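Local coordinates for chorismatase (Streptomyces hygroscopicus, PDB 4BPS), which hydrolyses chorismate to pyruvate and (4R,5R)-4,5-dihydroxycyclohexa-1,5-dienecarboxylic acid in the biosynthesis of the immunosuppressants FK506 and FK520, at residues A[181-185]-A[327-331]; A[225-229]-A[240-244]; A[247-253]-A[332-336]; A[306-310]-A[324-328]. All blocks are in the same frame, centred on the assembly; numbering follows the deposited sequence. Where two conformers were deposited one is given.

Contact 1: A[181-185]-A[327-331]; sequences GIGAH and HTDIA. With 3EB (3-(2-carboxyethyl)benzoic acid), chain B.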
loop_
_atom_site.group_PDB
_atom_site.type_symbol
_atom_site.label_atom_id
_atom_site.label_comp_id
_atom_site.label_asym_id
_atom_site.label_seq_id
_atom_site.Cartn_x
_atom_site.Cartn_y
_atom_site.Cartn_z
ATOM N N GLY A 181 -0.065 -5.724 -1.301
ATOM C CA GLY A 181 -1.036 -6.809 -1.404
ATOM C C GLY A 181 -0.777 -7.737 -0.235
ATOM O O GLY A 181 0.139 -8.562 -0.287
ATOM N N ILE A 182 -1.542 -7.586 0.840
ATOM C CA ILE A 182 -1.169 -8.189 2.112
ATOM C C ILE A 182 -2.403 -8.817 2.740
ATOM O O ILE A 182 -3.527 -8.428 2.408
ATOM C CB ILE A 182 -0.530 -7.090 3.027
ATOM C CG1 ILE A 182 0.353 -7.706 4.096
ATOM C CG2 ILE A 182 -1.607 -6.156 3.628
ATOM C CD1 ILE A 182 1.653 -8.228 3.533
ATOM N N GLY A 183 -2.210 -9.782 3.641
ATOM C CA GLY A 183 -3.339 -10.473 4.247
ATOM C C GLY A 183 -4.061 -9.660 5.297
ATOM O O GLY A 183 -3.542 -8.705 5.884
ATOM N N ALA A 184 -5.290 -10.086 5.534
ATOM C CA ALA A 184 -6.055 -9.681 6.705
ATOM C C ALA A 184 -6.698 -10.937 7.303
ATOM O O ALA A 184 -6.882 -11.946 6.621
ATOM C CB ALA A 184 -7.123 -8.640 6.322
ATOM N N HIS A 185 -7.106 -10.835 8.566
ATOM C CA HIS A 185 -7.642 -11.983 9.289
ATOM C C HIS A 185 -9.175 -12.056 9.237
ATOM O O HIS A 185 -9.764 -12.941 9.852
ATOM C CB HIS A 185 -7.187 -11.957 10.748
ATOM C CG HIS A 185 -5.697 -11.962 10.901
ATOM N ND1 HIS A 185 -4.958 -13.124 10.911
ATOM C CD2 HIS A 185 -4.809 -10.940 10.991
ATOM C CE1 HIS A 185 -3.674 -12.812 11.026
ATOM N NE2 HIS A 185 -3.557 -11.497 11.066
ATOM N N HIS A 327 1.100 -8.511 12.520
ATOM C CA HIS A 327 1.135 -9.949 12.375
ATOM C C HIS A 327 0.067 -10.365 11.372
ATOM O O HIS A 327 -1.132 -10.348 11.721
ATOM C CB HIS A 327 0.883 -10.589 13.725
ATOM C CG HIS A 327 0.791 -12.066 13.658
ATOM N ND1 HIS A 327 -0.028 -12.794 14.487
ATOM C CD2 HIS A 327 1.389 -12.951 12.822
ATOM C CE1 HIS A 327 0.091 -14.073 14.180
ATOM N NE2 HIS A 327 0.938 -14.195 13.172
ATOM N N THR A 328 0.459 -10.695 10.144
ATOM C CA THR A 328 -0.505 -11.027 9.104
ATOM C C THR A 328 0.225 -11.723 7.946
ATOM O O THR A 328 1.447 -11.668 7.843
ATOM C CB THR A 328 -1.238 -9.752 8.650
ATOM O OG1 THR A 328 -2.462 -10.121 8.001
ATOM C CG2 THR A 328 -0.368 -8.893 7.727
ATOM N N ASP A 329 -0.545 -12.397 7.103
ATOM C CA ASP A 329 0.014 -13.170 6.000
ATOM C C ASP A 329 0.453 -12.309 4.815
ATOM O O ASP A 329 0.033 -11.152 4.665
ATOM C CB ASP A 329 -1.005 -14.193 5.516
ATOM C CG ASP A 329 -1.199 -15.371 6.481
ATOM O OD1 ASP A 329 -0.518 -15.477 7.506
ATOM O OD2 ASP A 329 -2.006 -16.251 6.167
ATOM N N ILE A 330 1.329 -12.902 3.993
ATOM C CA ILE A 330 1.907 -12.249 2.830
ATOM C C ILE A 330 1.330 -12.888 1.542
ATOM O O ILE A 330 0.763 -13.986 1.577
ATOM C CB ILE A 330 3.460 -12.398 2.842
ATOM C CG1 ILE A 330 4.033 -12.291 4.276
ATOM C CG2 ILE A 330 4.125 -11.405 1.849
ATOM C CD1 ILE A 330 3.883 -10.928 4.955
ATOM N N ALA A 331 1.485 -12.215 0.395
ATOM C CA ALA A 331 0.847 -12.649 -0.844
ATOM C C ALA A 331 1.213 -14.059 -1.296
ATOM O O ALA A 331 0.388 -14.695 -1.953
ATOM C CB ALA A 331 1.184 -11.667 -1.970
HETATM C C 3EB B . 6.061 -9.244 -4.671
HETATM O O 3EB B . 5.455 -9.750 -5.622
HETATM C CA 3EB B . 5.625 -9.450 -3.247
HETATM O OAB 3EB B . -0.263 -7.636 -5.327
HETATM O OAD 3EB B . -0.381 -5.482 -4.809
HETATM C CAE 3EB B . 4.157 -6.786 -3.081
HETATM C CAF 3EB B . 3.548 -5.558 -3.310
HETATM C CAG 3EB B . 3.489 -7.974 -3.376
HETATM C CAH 3EB B . 2.264 -5.497 -3.825
HETATM C CAL 3EB B . 0.223 -6.621 -4.787
HETATM C CAM 3EB B . 2.204 -7.894 -3.913
HETATM C CAN 3EB B . 1.589 -6.667 -4.159
HETATM O OXT 3EB B . 7.140 -8.556 -4.829
HETATM C C2 3EB B . 4.095 -9.338 -3.085
#
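Gly183 lies on strand 178-184, at the edge of a sheet in this YjgF-fold enzyme, and both its backbone polar atoms are tied to the loop running from strand 323-327 toward the catalytic Glu338. Gly183 N donates to Asp329 O (2.8 Å) from above the carbonyl plane, while Thr328 OG1 donates to Gly183 O (2.8 Å) from almost straight over that carbonyl, 82° out of its plane. The backbones come so near that a side chain on Gly183 would collide with Asp329 O. Packing beside them is buried and tight. Ile182, with CG1 swung opposite its backbone N (chi1 -158°), brings CD1 to 3.8 Å from Ile330 CD1; the two side chains run side by side near Glu338. The far end is looser and partly exposed. There His185 NE2 gives an in-plane hydrogen bond to a lone pair of His327 O (2.8 Å), and its ring edge turns toward the face of His327, whose ND1 is bonded to Thr66. A leucine at His185 is likely to leave His327 O without this donor. At the ligand end, Ala331 CB touches C2 of 3-(2-carboxyethyl)benzoic acid at 3.9 Å.

Contact 2: A[225-229]-A[240-244]; sequences VFARA and LFISA. With 3EB (3-(2-carboxyethyl)benzoic acid), chain B.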
loop_
_atom_site.group_PDB
_atom_site.type_symbol
_atom_site.label_atom_id
_atom_site.label_comp_id
_atom_site.label_asym_id
_atom_site.label_seq_id
_atom_site.Cartn_x
_atom_site.Cartn_y
_atom_site.Cartn_z
ATOM N N VAL A 225 0.166 -6.566 -10.652
ATOM C CA VAL A 225 0.592 -5.363 -11.359
ATOM C C VAL A 225 0.770 -4.264 -10.343
ATOM O O VAL A 225 -0.120 -4.027 -9.530
ATOM C CB VAL A 225 -0.412 -4.972 -12.466
ATOM C CG1 VAL A 225 -1.852 -4.807 -11.922
ATOM C CG2 VAL A 225 0.025 -3.718 -13.186
ATOM N N PHE A 226 1.945 -3.642 -10.365
ATOM C CA PHE A 226 2.305 -2.548 -9.449
ATOM C C PHE A 226 3.744 -2.127 -9.706
ATOM O O PHE A 226 4.570 -2.947 -10.128
ATOM C CB PHE A 226 2.124 -2.903 -7.947
ATOM C CG PHE A 226 2.911 -4.101 -7.479
ATOM C CD1 PHE A 226 2.381 -5.387 -7.539
ATOM C CD2 PHE A 226 4.180 -3.943 -6.951
ATOM C CE1 PHE A 226 3.096 -6.472 -7.099
ATOM C CE2 PHE A 226 4.907 -5.030 -6.510
ATOM C CZ PHE A 226 4.375 -6.297 -6.600
ATOM N N ALA A 227 4.047 -0.876 -9.371
ATOM C CA ALA A 227 5.414 -0.369 -9.415
ATOM C C ALA A 227 6.115 -0.673 -8.101
ATOM O O ALA A 227 5.457 -0.912 -7.091
ATOM C CB ALA A 227 5.403 1.128 -9.645
ATOM N N ARG A 228 7.447 -0.610 -8.079
ATOM C CA ARG A 228 8.196 -0.902 -6.844
ATOM C C ARG A 228 8.298 0.337 -5.920
ATOM O O ARG A 228 8.501 0.199 -4.700
ATOM C CB ARG A 228 9.576 -1.497 -7.173
ATOM C CG ARG A 228 9.466 -2.761 -8.010
ATOM C CD ARG A 228 8.792 -3.884 -7.250
ATOM N NE ARG A 228 8.475 -4.996 -8.141
ATOM C CZ ARG A 228 8.121 -6.201 -7.703
ATOM N NH1 ARG A 228 8.048 -6.452 -6.403
ATOM N NH2 ARG A 228 7.848 -7.159 -8.582
ATOM N N ALA A 229 8.124 1.533 -6.482
ATOM C CA ALA A 229 8.009 2.795 -5.711
ATOM C C ALA A 229 7.390 3.824 -6.661
ATOM O O ALA A 229 7.344 3.587 -7.887
ATOM C CB ALA A 229 9.376 3.255 -5.226
ATOM N N LEU A 240 8.407 10.090 -1.908
ATOM C CA LEU A 240 8.743 8.790 -2.482
ATOM C C LEU A 240 8.009 7.702 -1.703
ATOM O O LEU A 240 8.325 7.440 -0.553
ATOM C CB LEU A 240 10.251 8.589 -2.415
ATOM C CG LEU A 240 10.804 7.322 -3.071
ATOM C CD1 LEU A 240 10.439 7.234 -4.544
ATOM C CD2 LEU A 240 12.330 7.351 -2.896
ATOM N N PHE A 241 7.001 7.097 -2.326
ATOM C CA PHE A 241 6.239 6.018 -1.701
ATOM C C PHE A 241 6.835 4.680 -2.128
ATOM O O PHE A 241 6.958 4.419 -3.335
ATOM C CB PHE A 241 4.782 6.072 -2.164
ATOM C CG PHE A 241 4.088 7.366 -1.818
ATOM C CD1 PHE A 241 3.969 7.777 -0.503
ATOM C CD2 PHE A 241 3.570 8.185 -2.804
ATOM C CE1 PHE A 241 3.329 8.980 -0.177
ATOM C CE2 PHE A 241 2.924 9.389 -2.493
ATOM C CZ PHE A 241 2.783 9.769 -1.180
ATOM N N ILE A 242 7.217 3.840 -1.161
ATOM C CA ILE A 242 7.839 2.561 -1.464
ATOM C C ILE A 242 6.790 1.466 -1.263
ATOM O O ILE A 242 6.112 1.426 -0.231
ATOM C CB ILE A 242 9.061 2.311 -0.576
ATOM C CG1 ILE A 242 10.037 3.503 -0.612
ATOM C CG2 ILE A 242 9.757 1.017 -1.020
ATOM C CD1 ILE A 242 10.911 3.591 0.606
ATOM N N SER A 243 6.661 0.585 -2.245
ATOM C CA SER A 243 5.738 -0.552 -2.147
ATOM C C SER A 243 6.084 -1.446 -0.977
ATOM O O SER A 243 7.219 -1.429 -0.483
ATOM C CB SER A 243 5.821 -1.372 -3.424
ATOM O OG SER A 243 5.284 -0.607 -4.480
ATOM N N ALA A 244 5.120 -2.277 -0.568
ATOM C CA ALA A 244 5.472 -3.423 0.263
ATOM C C ALA A 244 6.543 -4.208 -0.489
ATOM O O ALA A 244 6.375 -4.521 -1.676
ATOM C CB ALA A 244 4.257 -4.273 0.513
HETATM C C 3EB B . 6.061 -9.244 -4.671
HETATM O O 3EB B . 5.455 -9.750 -5.622
HETATM C CA 3EB B . 5.625 -9.450 -3.247
HETATM O OAB 3EB B . -0.263 -7.636 -5.327
HETATM O OAD 3EB B . -0.381 -5.482 -4.809
HETATM C CAE 3EB B . 4.157 -6.786 -3.081
HETATM C CAF 3EB B . 3.548 -5.558 -3.310
HETATM C CAG 3EB B . 3.489 -7.974 -3.376
HETATM C CAH 3EB B . 2.264 -5.497 -3.825
HETATM C CAL 3EB B . 0.223 -6.621 -4.787
HETATM C CAM 3EB B . 2.204 -7.894 -3.913
HETATM C CAN 3EB B . 1.589 -6.667 -4.159
HETATM O OXT 3EB B . 7.140 -8.556 -4.829
HETATM C C2 3EB B . 4.095 -9.338 -3.085
HETATM O O HOH W 1 7.855 -4.544 -4.014
#
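Phe226 brings CD2 to 4.3 Å from Ser243 OG where the loop entering strand 229-232 lines the substrate pocket beside strand 239-249. With chi1 at 58°, its CG sits between the backbone N and carbonyl carbon, and one ring face is covered by the aromatic ring of bound 3-(2-carboxyethyl)benzoic acid, whose CAH lies over the centre, 3.4 Å above the plane. Phe226 CE2 also rests over the rim of the Arg228 guanidinium. An alanine at Phe226 would probably strip the ligand ring of this cover and leave the Arg228 guanidinium freer to turn. Next, Ala227 O takes a short hydrogen bond from Ser243 OG (2.6 Å); that hydroxyl is bonded to Ala179 N as well, so it links the loop to strand 178-184. Arg228, a substrate-binding residue, faces the ligand with its guanidinium edge: NH1 donates to the propionate oxygen OXT at 2.8 Å, and through a water it reaches Ala244 O, while NH2 bonds to Tyr215 OH. Its backbone O accepts from Ser243 N (3.1 Å). On one side Arg228 and Ala229 together face Ile204 in a classic beta bulge; toward strand 239-249 Ala229 forms an antiparallel non-hydrogen-bonded pair with Ile242, and Ala229 CA makes a CA-H...O contact of 3.1 Å with Phe241 O. Ala229, Leu240 and Ile242 pack on helix 259-274, whereas Phe241 leans on Met342 of strand 337-343, the neighbour across strand 239-249.

Contact 3: A[247-253]-A[332-336]; sequences GILGHRT and REDLL. With 3EB (3-(2-carboxyethyl)benzoic acid), chain B.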
loop_
_atom_site.group_PDB
_atom_site.type_symbol
_atom_site.label_atom_id
_atom_site.label_comp_id
_atom_site.label_asym_id
_atom_site.label_seq_id
_atom_site.Cartn_x
_atom_site.Cartn_y
_atom_site.Cartn_z
ATOM N N GLY A 247 11.395 -10.388 0.311
ATOM C CA GLY A 247 12.654 -11.084 0.053
ATOM C C GLY A 247 12.588 -11.900 -1.233
ATOM O O GLY A 247 12.458 -13.144 -1.201
ATOM N N ILE A 248 12.660 -11.176 -2.346
ATOM C CA ILE A 248 12.602 -11.730 -3.684
ATOM C C ILE A 248 13.820 -11.222 -4.474
ATOM O O ILE A 248 14.275 -10.083 -4.276
ATOM C CB ILE A 248 11.268 -11.279 -4.378
ATOM C CG1 ILE A 248 10.082 -12.140 -3.921
ATOM C CG2 ILE A 248 11.346 -11.331 -5.891
ATOM C CD1 ILE A 248 8.704 -11.556 -4.260
ATOM N N LEU A 249 14.327 -12.068 -5.364
ATOM C CA LEU A 249 15.348 -11.659 -6.336
ATOM C C LEU A 249 14.854 -12.182 -7.694
ATOM O O LEU A 249 14.468 -13.353 -7.832
ATOM C CB LEU A 249 16.762 -12.069 -5.905
ATOM C CG LEU A 249 17.276 -11.330 -4.633
ATOM C CD1 LEU A 249 18.612 -11.907 -4.196
ATOM C CD2 LEU A 249 17.356 -9.747 -4.668
ATOM N N GLY A 250 14.806 -11.317 -8.697
ATOM C CA GLY A 250 14.115 -11.642 -9.938
ATOM C C GLY A 250 12.631 -11.678 -9.620
ATOM O O GLY A 250 12.095 -10.680 -9.106
ATOM N N HIS A 251 11.966 -12.819 -9.866
ATOM C CA HIS A 251 10.614 -13.031 -9.355
ATOM C C HIS A 251 10.604 -13.998 -8.177
ATOM O O HIS A 251 9.543 -14.252 -7.611
ATOM C CB HIS A 251 9.652 -13.546 -10.433
ATOM C CG HIS A 251 10.076 -14.850 -11.028
ATOM N ND1 HIS A 251 10.038 -16.045 -10.333
ATOM C CD2 HIS A 251 10.607 -15.120 -12.243
ATOM C CE1 HIS A 251 10.531 -16.994 -11.105
ATOM N NE2 HIS A 251 10.885 -16.460 -12.264
ATOM N N ARG A 252 11.747 -14.576 -7.851
ATOM C CA ARG A 252 11.793 -15.719 -6.958
ATOM C C ARG A 252 11.858 -15.355 -5.488
ATOM O O ARG A 252 12.674 -14.529 -5.078
ATOM C CB ARG A 252 13.084 -16.495 -7.270
ATOM C CG ARG A 252 13.073 -17.682 -8.195
ATOM C CD ARG A 252 14.313 -18.594 -7.823
ATOM N NE ARG A 252 14.480 -18.697 -6.354
ATOM C CZ ARG A 252 15.353 -19.443 -5.699
ATOM N NH1 ARG A 252 16.206 -20.226 -6.344
ATOM N NH2 ARG A 252 15.349 -19.403 -4.357
ATOM N N THR A 253 11.072 -16.058 -4.676
ATOM C CA THR A 253 11.266 -16.030 -3.241
ATOM C C THR A 253 12.666 -16.553 -2.945
ATOM O O THR A 253 13.061 -17.619 -3.451
ATOM C CB THR A 253 10.233 -16.926 -2.549
ATOM O OG1 THR A 253 8.943 -16.384 -2.810
ATOM C CG2 THR A 253 10.491 -17.007 -1.044
ATOM N N ARG A 332 2.446 -14.513 -1.010
ATOM C CA ARG A 332 2.832 -15.918 -1.230
ATOM C C ARG A 332 3.018 -16.579 0.115
ATOM O O ARG A 332 3.606 -15.980 1.022
ATOM C CB ARG A 332 4.172 -16.051 -1.957
ATOM C CG ARG A 332 4.241 -15.354 -3.275
ATOM C CD ARG A 332 5.620 -15.469 -3.859
ATOM N NE ARG A 332 5.693 -14.727 -5.106
ATOM C CZ ARG A 332 6.811 -14.535 -5.787
ATOM N NH1 ARG A 332 8.005 -14.975 -5.335
ATOM N NH2 ARG A 332 6.749 -13.868 -6.927
ATOM N N GLU A 333 2.578 -17.833 0.238
ATOM C CA GLU A 333 2.752 -18.595 1.468
ATOM C C GLU A 333 4.221 -18.614 1.915
ATOM O O GLU A 333 4.479 -18.516 3.118
ATOM C CB GLU A 333 2.232 -20.038 1.322
ATOM C CG GLU A 333 2.386 -20.914 2.588
ATOM C CD GLU A 333 1.395 -20.564 3.700
ATOM O OE1 GLU A 333 0.302 -19.997 3.427
ATOM O OE2 GLU A 333 1.708 -20.869 4.872
ATOM N N ASP A 334 5.163 -18.715 0.963
ATOM C CA ASP A 334 6.572 -18.802 1.352
ATOM C C ASP A 334 7.269 -17.471 1.636
ATOM O O ASP A 334 8.448 -17.475 2.002
ATOM C CB ASP A 334 7.388 -19.647 0.357
ATOM C CG ASP A 334 7.507 -19.039 -1.029
ATOM O OD1 ASP A 334 7.208 -17.840 -1.231
ATOM O OD2 ASP A 334 7.989 -19.783 -1.923
ATOM N N LEU A 335 6.545 -16.365 1.515
ATOM C CA LEU A 335 7.055 -15.080 1.976
ATOM C C LEU A 335 6.662 -14.905 3.431
ATOM O O LEU A 335 5.505 -15.129 3.811
ATOM C CB LEU A 335 6.541 -13.934 1.101
ATOM C CG LEU A 335 7.047 -13.975 -0.349
ATOM C CD1 LEU A 335 6.329 -12.919 -1.183
ATOM C CD2 LEU A 335 8.575 -13.804 -0.434
ATOM N N LEU A 336 7.635 -14.482 4.231
ATOM C CA LEU A 336 7.515 -14.481 5.679
ATOM C C LEU A 336 7.459 -13.088 6.290
ATOM O O LEU A 336 7.142 -12.935 7.480
ATOM C CB LEU A 336 8.718 -15.224 6.272
ATOM C CG LEU A 336 8.921 -16.646 5.731
ATOM C CD1 LEU A 336 10.224 -17.234 6.243
ATOM C CD2 LEU A 336 7.743 -17.527 6.089
HETATM C C 3EB B . 6.061 -9.244 -4.671
HETATM O O 3EB B . 5.455 -9.750 -5.622
HETATM C CA 3EB B . 5.625 -9.450 -3.247
HETATM O OAB 3EB B . -0.263 -7.636 -5.327
HETATM O OAD 3EB B . -0.381 -5.482 -4.809
HETATM C CAE 3EB B . 4.157 -6.786 -3.081
HETATM C CAF 3EB B . 3.548 -5.558 -3.310
HETATM C CAG 3EB B . 3.489 -7.974 -3.376
HETATM C CAH 3EB B . 2.264 -5.497 -3.825
HETATM C CAL 3EB B . 0.223 -6.621 -4.787
HETATM C CAM 3EB B . 2.204 -7.894 -3.913
HETATM C CAN 3EB B . 1.589 -6.667 -4.159
HETATM O OXT 3EB B . 7.140 -8.556 -4.829
HETATM C C2 3EB B . 4.095 -9.338 -3.085
#
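Arg332 reaches across to the hairpin 247-253, where His251 O is shared by both its terminal nitrogens, NH1 at 2.8 Å and NH2 at 2.9 Å from that oxygen, which lies in the guanidinium plane. The same NH1 donates to Thr253 OG1 (3.0 Å), again within the plane, and this hydroxyl in turn donates to Asp334 OD1 (2.8 Å), meeting the carboxylate on the syn side but tilted 35° out of it. The in-plane bonds to His251 O and Thr253 OG1 thus fix the rotation of the guanidinium, and Asp334 orients the hydroxyl. An extended chain from CG to NE (chi2 176°) carries the group this far. In the conformer described, one of two, Ile248 CD1 lies over one guanidinium face, toward its rim, and also comes within 3.4 Å of the ligand oxygen OXT, touching both arginine and ligand. Leu335 packs alongside, with CD2 3.5 Å from Thr253 OG1 and CD1 against Ile248 CD1. Two turns present these groups: a type II' turn from Leu249 to Arg252 offers His251 O, and a type I turn from Arg332 to Leu335 sets Arg332 and Asp334 toward the hairpin. Farther out, Arg332 packs on the substrate-binding Tyr215, and His251 ND1 is bonded to Tyr219 OH. Gln262 of helix 259-274 bonds Asp334 O and Leu336 N, anchoring the loop just ahead of strand 337-343.

Contact 4: A[306-310]-A[324-328]; sequences LDTVR and ALLHT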
loop_
_atom_site.group_PDB
_atom_site.type_symbol
_atom_site.label_atom_id
_atom_site.label_comp_id
_atom_site.label_asym_id
_atom_site.label_seq_id
_atom_site.Cartn_x
_atom_site.Cartn_y
_atom_site.Cartn_z
ATOM N N LEU A 306 8.040 -12.088 15.096
ATOM C CA LEU A 306 7.925 -10.640 15.147
ATOM C C LEU A 306 9.113 -9.998 15.844
ATOM O O LEU A 306 9.640 -9.021 15.349
ATOM C CB LEU A 306 6.604 -10.193 15.800
ATOM C CG LEU A 306 5.520 -9.735 14.787
ATOM C CD1 LEU A 306 4.753 -10.955 14.283
ATOM C CD2 LEU A 306 4.558 -8.687 15.280
ATOM N N ASP A 307 9.550 -10.541 16.973
ATOM C CA ASP A 307 10.680 -9.909 17.649
ATOM C C ASP A 307 11.979 -10.078 16.844
ATOM O O ASP A 307 12.798 -9.181 16.818
ATOM C CB ASP A 307 10.858 -10.426 19.066
ATOM C CG ASP A 307 11.727 -9.496 19.893
ATOM O OD1 ASP A 307 11.331 -8.318 20.084
ATOM O OD2 ASP A 307 12.813 -9.924 20.330
ATOM N N THR A 308 12.158 -11.225 16.202
ATOM C CA THR A 308 13.305 -11.458 15.344
ATOM C C THR A 308 13.369 -10.357 14.279
ATOM O O THR A 308 14.412 -9.720 14.065
ATOM C CB THR A 308 13.197 -12.844 14.679
ATOM O OG1 THR A 308 13.159 -13.848 15.697
ATOM C CG2 THR A 308 14.378 -13.106 13.751
ATOM N N VAL A 309 12.238 -10.131 13.626
ATOM C CA VAL A 309 12.173 -9.122 12.587
ATOM C C VAL A 309 12.364 -7.708 13.135
ATOM O O VAL A 309 13.071 -6.898 12.529
ATOM C CB VAL A 309 10.843 -9.256 11.810
ATOM C CG1 VAL A 309 10.576 -8.045 10.925
ATOM C CG2 VAL A 309 10.846 -10.531 10.986
ATOM N N ARG A 310 11.755 -7.426 14.280
ATOM C CA ARG A 310 11.906 -6.116 14.901
ATOM C C ARG A 310 13.393 -5.788 15.083
ATOM O O ARG A 310 13.822 -4.664 14.796
ATOM C CB ARG A 310 11.196 -6.066 16.253
ATOM C CG ARG A 310 11.110 -4.650 16.804
ATOM C CD ARG A 310 10.381 -4.592 18.157
ATOM N NE ARG A 310 9.007 -5.114 18.090
ATOM C CZ ARG A 310 7.954 -4.433 17.644
ATOM N NH1 ARG A 310 8.093 -3.176 17.236
ATOM N NH2 ARG A 310 6.753 -5.002 17.623
ATOM N N ALA A 324 5.753 0.253 12.540
ATOM C CA ALA A 324 4.670 -0.548 13.100
ATOM C C ALA A 324 4.770 -1.962 12.568
ATOM O O ALA A 324 4.746 -2.181 11.354
ATOM C CB ALA A 324 3.328 0.037 12.703
ATOM N N LEU A 325 4.863 -2.932 13.473
ATOM C CA LEU A 325 4.860 -4.348 13.079
ATOM C C LEU A 325 3.435 -4.881 13.170
ATOM O O LEU A 325 2.723 -4.595 14.128
ATOM C CB LEU A 325 5.812 -5.179 13.950
ATOM C CG LEU A 325 7.246 -5.303 13.400
ATOM C CD1 LEU A 325 7.953 -3.961 13.445
ATOM C CD2 LEU A 325 8.044 -6.357 14.141
ATOM N N LEU A 326 3.031 -5.642 12.158
ATOM C CA LEU A 326 1.681 -6.196 12.054
ATOM C C LEU A 326 1.807 -7.687 11.749
ATOM O O LEU A 326 2.503 -8.063 10.808
ATOM C CB LEU A 326 0.904 -5.481 10.949
ATOM C CG LEU A 326 0.584 -3.999 11.230
ATOM C CD1 LEU A 326 0.120 -3.304 9.947
ATOM C CD2 LEU A 326 -0.469 -3.870 12.330
ATOM N N HIS A 327 1.100 -8.511 12.520
ATOM C CA HIS A 327 1.135 -9.949 12.375
ATOM C C HIS A 327 0.067 -10.365 11.372
ATOM O O HIS A 327 -1.132 -10.348 11.721
ATOM C CB HIS A 327 0.883 -10.589 13.725
ATOM C CG HIS A 327 0.791 -12.066 13.658
ATOM N ND1 HIS A 327 -0.028 -12.794 14.487
ATOM C CD2 HIS A 327 1.389 -12.951 12.822
ATOM C CE1 HIS A 327 0.091 -14.073 14.180
ATOM N NE2 HIS A 327 0.938 -14.195 13.172
ATOM N N THR A 328 0.459 -10.695 10.144
ATOM C CA THR A 328 -0.505 -11.027 9.104
ATOM C C THR A 328 0.225 -11.723 7.946
ATOM O O THR A 328 1.447 -11.668 7.843
ATOM C CB THR A 328 -1.238 -9.752 8.650
ATOM O OG1 THR A 328 -2.462 -10.121 8.001
ATOM C CG2 THR A 328 -0.368 -8.893 7.727
HETATM O O HOH W 2 5.236 -2.337 16.335
HETATM O O HOH W 3 4.097 -5.281 16.764
#
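Leu306 and Leu325 join the helix and the second strand of a beta-alpha-beta unit made of strand 296-300, helix 306-314 and strand 323-327, the two strands being parallel neighbours. The axes of the short helix and strand segments approach to 9.8 Å and run nearly antiparallel, at 152°. Leu325 provides most of the strand's share: its CD2 comes to 3.3 Å from Leu306 O, an oxygen already bonded to Arg310 N within the helix. The two leucines lie alongside each other, pointing oppositely, with Leu306 CD2 4.0 Å from Leu325 CB. Leu306 CD1 meets His327 CB at 3.9 Å, the two side chains roughly perpendicular, and Val309 CG1 completes the apolar patch from the next helical turn. On the solvent side Arg310 folds back over Leu325. A bend at chi3 (-59°) lays its guanidinium flat over that side chain, with Leu325 CD2 3.9 Å from the plane and over its centre. The edge of the group is left to two waters: one accepts from Arg310 NH1 (3.1 Å) and from Leu325 N (2.9 Å), and the other takes a weak bond from NH2 while donating to Leu325 O. Leu306 and Val309 pack on Val300 and Val298 of strand 296-300, and Leu325 touches Val298 from the neighbouring strand. Val309 also touches Val259 and Cys263 of helix 259-274, so helix 306-314 lies against strand 296-300 with helix 259-274 as its neighbour.

How the contacts relate
Contacts 1 and 2 are buried, contact 3 is partly buried, and contact 4 is a buried apolar patch with an exposed arginine at its rim. Contacts 1, 2 and 3 touch the same ligand from different parts of the chain: contacts 2 and 3 use successive parts of strand 239-249, while contacts 1 and 3 divide the loop before strand 337-343 and meet where Ile330 packs on Leu335. Contact 4 lies away from the ligand but shares His327 and Thr328 with contact 1. Their chemistry follows place: mainly backbone acceptors in contacts 1 and 2, a guanidinium-hydroxyl-carboxylate chain in contact 3, and leucine packing with water bridges in contact 4.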